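Long-range contact in M32 carboxypeptidase (Chitinophagaceae bacterium, PDB 7A03), which is probably a metal-dependent carboxypeptidase of the M32 family, removing amino acids from the C-terminal ends of peptides: residues Y101-A112 with R138-V149. Residues are numbered along the deposited sequence; the frame is centred on the assembly and turned at random.
Sequences YPASLVAEISEA and RMVELKRKETTV
Tyr101 OH gives a short hydrogen bond of 2.6 Å to Glu146 OE2, on the anti lone pair. The carboxylate oxygen lies at the ring edge, in the ring plane, and ring and carboxylate planes are 72° apart. Lys97 NZ also hydrogen-bonds to this hydroxyl. On the other oxygen, Glu146 OE1 takes Lys143 NZ at 3.0 Å on its syn lone pair, a salt bridge within the helix, between residues about one turn apart. With CG opposite the backbone N (chi1 -169°) and an extended chain, Glu146 reaches across to the tyrosine. With an alanine in place of Glu146, the Tyr101 hydroxyl would probably lose this acceptor and Lys143 its carboxylate mate. The two segments belong to helices 103-126 and 129-150, consecutive in the chain. They form an antiparallel helical hairpin; the axes of 103-112 and 138-149 come within 9.8 Å. Leu142 is a knob in a hole made by Leu105, Glu108, Ile109 and Ala112. Its CD1 branch lies 3.5 Å from Ala112 CB, and its CD2 meets Leu105 CD1 at 3.9 Å. Leu142 CD1 also sits over one face of the Arg138 guanidinium, toward its rim. Near Tyr101, Val149 CG1 lies over one ring face, while Val149 CG2 touches Leu105 CD2 at 3.8 Å and the Pro102 ring at CD.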
loop_
_atom_site.group_PDB
_atom_site.type_symbol
_atom_site.label_atom_id
_atom_site.label_comp_id
_atom_site.label_asym_id
_atom_site.label_seq_id
_atom_site.Cartn_x
_atom_site.Cartn_y
_atom_site.Cartn_z
ATOM N N TYR A 101 0.117 -26.061 4.943
ATOM C CA TYR A 101 0.796 -25.830 6.227
ATOM C C TYR A 101 0.498 -26.948 7.223
ATOM O O TYR A 101 -0.674 -27.283 7.439
ATOM C CB TYR A 101 0.314 -24.543 6.866
ATOM C CG TYR A 101 0.814 -23.274 6.231
ATOM C CD1 TYR A 101 0.335 -22.867 4.996
ATOM C CD2 TYR A 101 1.743 -22.461 6.881
ATOM C CE1 TYR A 101 0.775 -21.697 4.416
ATOM C CE2 TYR A 101 2.183 -21.288 6.309
ATOM C CZ TYR A 101 1.700 -20.914 5.075
ATOM O OH TYR A 101 2.136 -19.743 4.504
ATOM N N PRO A 102 1.509 -27.486 7.899
ATOM C CA PRO A 102 1.244 -28.368 9.043
ATOM C C PRO A 102 0.700 -27.556 10.205
ATOM O O PRO A 102 1.080 -26.401 10.419
ATOM C CB PRO A 102 2.626 -28.939 9.387
ATOM C CG PRO A 102 3.539 -28.528 8.244
ATOM C CD PRO A 102 2.951 -27.277 7.686
ATOM N N ALA A 103 -0.200 -28.185 10.972
ATOM C CA ALA A 103 -0.846 -27.499 12.087
ATOM C C ALA A 103 0.171 -26.986 13.106
ATOM O O ALA A 103 0.002 -25.888 13.662
ATOM C CB ALA A 103 -1.887 -28.419 12.742
ATOM N N SER A 104 1.239 -27.755 13.351
ATOM C CA SER A 104 2.248 -27.342 14.323
ATOM C C SER A 104 2.936 -26.052 13.894
ATOM O O SER A 104 3.183 -25.170 14.725
ATOM C CB SER A 104 3.275 -28.453 14.522
ATOM O OG SER A 104 3.923 -28.772 13.309
ATOM N N LEU A 105 3.213 -25.908 12.593
ATOM C CA LEU A 105 3.817 -24.676 12.089
ATOM C C LEU A 105 2.876 -23.481 12.229
ATOM O O LEU A 105 3.304 -22.386 12.611
ATOM C CB LEU A 105 4.252 -24.852 10.635
ATOM C CG LEU A 105 4.923 -23.600 10.053
ATOM C CD1 LEU A 105 6.129 -23.199 10.913
ATOM C CD2 LEU A 105 5.331 -23.838 8.597
ATOM N N VAL A 106 1.584 -23.664 11.929
ATOM C CA VAL A 106 0.615 -22.586 12.129
ATOM C C VAL A 106 0.622 -22.126 13.584
ATOM O O VAL A 106 0.686 -20.925 13.879
ATOM C CB VAL A 106 -0.788 -23.030 11.675
ATOM C CG1 VAL A 106 -1.773 -21.877 11.804
ATOM C CG2 VAL A 106 -0.748 -23.561 10.244
ATOM N N ALA A 107 0.574 -23.088 14.518
ATOM C CA ALA A 107 0.565 -22.721 15.930
ATOM C C ALA A 107 1.862 -22.024 16.339
ATOM O O ALA A 107 1.833 -21.036 17.087
ATOM C CB ALA A 107 0.313 -23.964 16.788
ATOM N N GLU A 108 3.004 -22.527 15.857
ATOM C CA GLU A 108 4.297 -21.920 16.177
ATOM C C GLU A 108 4.386 -20.489 15.658
ATOM O O GLU A 108 4.866 -19.595 16.365
ATOM C CB GLU A 108 5.429 -22.767 15.608
ATOM C CG GLU A 108 5.624 -24.086 16.341
ATOM C CD GLU A 108 6.450 -25.065 15.547
ATOM O OE1 GLU A 108 6.794 -24.750 14.389
ATOM O OE2 GLU A 108 6.754 -26.156 16.076
ATOM N N ILE A 109 3.921 -20.255 14.425
ATOM C CA ILE A 109 3.919 -18.907 13.861
ATOM C C ILE A 109 3.036 -17.982 14.688
ATOM O O ILE A 109 3.403 -16.833 14.962
ATOM C CB ILE A 109 3.510 -18.937 12.374
ATOM C CG1 ILE A 109 4.597 -19.614 11.528
ATOM C CG2 ILE A 109 3.220 -17.524 11.861
ATOM C CD1 ILE A 109 4.302 -19.644 10.044
ATOM N N SER A 110 1.868 -18.471 15.124
ATOM C CA SER A 110 0.993 -17.641 15.946
ATOM C C SER A 110 1.656 -17.275 17.276
ATOM O O SER A 110 1.625 -16.110 17.708
ATOM C CB SER A 110 -0.350 -18.351 16.160
ATOM O OG SER A 110 -1.217 -17.581 16.972
ATOM N N GLU A 111 2.261 -18.263 17.942
ATOM C CA GLU A 111 2.914 -18.008 19.226
ATOM C C GLU A 111 4.066 -17.021 19.060
ATOM O O GLU A 111 4.214 -16.074 19.847
ATOM C CB GLU A 111 3.433 -19.322 19.817
ATOM C CG GLU A 111 2.377 -20.398 20.069
ATOM C CD GLU A 111 2.983 -21.795 20.220
ATOM O OE1 GLU A 111 4.227 -21.911 20.291
ATOM O OE2 GLU A 111 2.217 -22.783 20.258
ATOM N N ALA A 112 4.879 -17.221 18.020
ATOM C CA ALA A 112 6.022 -16.347 17.790
ATOM C C ALA A 112 5.586 -14.938 17.415
ATOM O O ALA A 112 6.269 -13.969 17.760
ATOM C CB ALA A 112 6.930 -16.942 16.716
ATOM N N ARG A 138 13.499 -15.894 16.383
ATOM C CA ARG A 138 12.479 -16.942 16.308
ATOM C C ARG A 138 11.585 -16.760 15.079
ATOM O O ARG A 138 11.334 -17.715 14.324
ATOM C CB ARG A 138 11.661 -16.935 17.602
ATOM C CG ARG A 138 10.473 -17.886 17.640
ATOM C CD ARG A 138 10.870 -19.317 17.349
ATOM N NE ARG A 138 9.785 -20.236 17.693
ATOM C CZ ARG A 138 9.789 -21.538 17.423
ATOM N NH1 ARG A 138 10.820 -22.088 16.798
ATOM N NH2 ARG A 138 8.753 -22.289 17.775
ATOM N N MET A 139 11.108 -15.529 14.861
ATOM C CA MET A 139 10.277 -15.225 13.698
ATOM C C MET A 139 10.981 -15.600 12.399
ATOM O O MET A 139 10.389 -16.235 11.518
ATOM C CB MET A 139 9.921 -13.738 13.689
ATOM C CG MET A 139 9.051 -13.313 12.502
ATOM S SD MET A 139 7.435 -14.127 12.506
ATOM C CE MET A 139 6.643 -13.258 13.845
ATOM N N VAL A 140 12.252 -15.214 12.263
ATOM C CA VAL A 140 12.989 -15.478 11.032
ATOM C C VAL A 140 13.155 -16.978 10.808
ATOM O O VAL A 140 13.019 -17.469 9.678
ATOM C CB VAL A 140 14.341 -14.732 11.044
ATOM C CG1 VAL A 140 15.252 -15.220 9.914
ATOM C CG2 VAL A 140 14.107 -13.237 10.926
ATOM N N GLU A 141 13.480 -17.727 11.872
ATOM C CA GLU A 141 13.577 -19.181 11.747
ATOM C C GLU A 141 12.274 -19.774 11.220
ATOM O O GLU A 141 12.272 -20.604 10.292
ATOM C CB GLU A 141 13.913 -19.804 13.105
ATOM C CG GLU A 141 15.237 -19.374 13.710
ATOM C CD GLU A 141 15.641 -20.232 14.899
ATOM O OE1 GLU A 141 14.807 -21.042 15.366
ATOM O OE2 GLU A 141 16.791 -20.090 15.371
ATOM N N LEU A 142 11.148 -19.348 11.799
ATOM C CA LEU A 142 9.865 -19.890 11.364
ATOM C C LEU A 142 9.552 -19.486 9.926
ATOM O O LEU A 142 8.978 -20.272 9.160
ATOM C CB LEU A 142 8.757 -19.487 12.337
ATOM C CG LEU A 142 8.829 -20.212 13.690
ATOM C CD1 LEU A 142 7.811 -19.669 14.683
ATOM C CD2 LEU A 142 8.630 -21.703 13.479
ATOM N N LYS A 143 9.969 -18.286 9.526
ATOM C CA LYS A 143 9.697 -17.834 8.165
ATOM C C LYS A 143 10.487 -18.648 7.151
ATOM O O LYS A 143 9.997 -18.935 6.051
ATOM C CB LYS A 143 10.018 -16.345 8.043
ATOM C CG LYS A 143 8.974 -15.452 8.663
ATOM C CD LYS A 143 7.749 -15.358 7.757
ATOM C CE LYS A 143 6.475 -15.190 8.545
ATOM N NZ LYS A 143 5.379 -14.913 7.581
ATOM N N ARG A 144 11.715 -19.040 7.502
ATOM C CA ARG A 144 12.470 -19.913 6.605
ATOM C C ARG A 144 11.805 -21.284 6.477
ATOM O O ARG A 144 11.654 -21.814 5.357
ATOM C CB ARG A 144 13.929 -20.011 7.059
ATOM C CG ARG A 144 14.553 -18.623 7.286
ATOM C CD ARG A 144 16.005 -18.713 7.698
ATOM N NE ARG A 144 16.776 -19.464 6.722
ATOM C CZ ARG A 144 18.003 -19.920 6.937
ATOM N NH1 ARG A 144 18.601 -19.692 8.097
ATOM N NH2 ARG A 144 18.628 -20.598 5.987
ATOM N N LYS A 145 11.354 -21.848 7.610
ATOM C CA LYS A 145 10.543 -23.068 7.535
ATOM C C LYS A 145 9.344 -22.874 6.603
ATOM O O LYS A 145 9.028 -23.743 5.773
ATOM C CB LYS A 145 10.072 -23.492 8.933
ATOM C CG LYS A 145 11.051 -24.360 9.695
ATOM C CD LYS A 145 11.014 -25.806 9.198
ATOM C CE LYS A 145 12.018 -26.686 9.942
ATOM N NZ LYS A 145 11.888 -26.588 11.422
ATOM N N GLU A 146 8.688 -21.718 6.708
ATOM C CA GLU A 146 7.532 -21.432 5.868
ATOM C C GLU A 146 7.910 -21.396 4.392
ATOM O O GLU A 146 7.128 -21.828 3.536
ATOM C CB GLU A 146 6.907 -20.105 6.297
ATOM C CG GLU A 146 5.543 -19.823 5.677
ATOM C CD GLU A 146 4.921 -18.570 6.218
ATOM O OE1 GLU A 146 5.634 -17.774 6.866
ATOM O OE2 GLU A 146 3.709 -18.382 6.006
ATOM N N THR A 147 9.088 -20.857 4.062
ATOM C CA THR A 147 9.504 -20.892 2.661
ATOM C C THR A 147 9.598 -22.325 2.162
ATOM O O THR A 147 9.195 -22.628 1.027
ATOM C CB THR A 147 10.829 -20.157 2.413
ATOM O OG1 THR A 147 11.942 -20.941 2.883
ATOM C CG2 THR A 147 10.842 -18.785 3.058
ATOM N N THR A 148 10.124 -23.229 2.996
ATOM C CA THR A 148 10.184 -24.620 2.538
ATOM C C THR A 148 8.793 -25.249 2.418
ATOM O O THR A 148 8.565 -26.083 1.535
ATOM C CB THR A 148 11.129 -25.469 3.392
ATOM O OG1 THR A 148 10.741 -25.400 4.768
ATOM C CG2 THR A 148 12.561 -24.973 3.251
ATOM N N VAL A 149 7.854 -24.856 3.282
ATOM C CA VAL A 149 6.487 -25.374 3.193
ATOM C C VAL A 149 5.771 -24.855 1.942
ATOM O O VAL A 149 5.048 -25.599 1.268
ATOM C CB VAL A 149 5.711 -25.057 4.485
ATOM C CG1 VAL A 149 4.198 -25.140 4.265
ATOM C CG2 VAL A 149 6.155 -25.979 5.605
#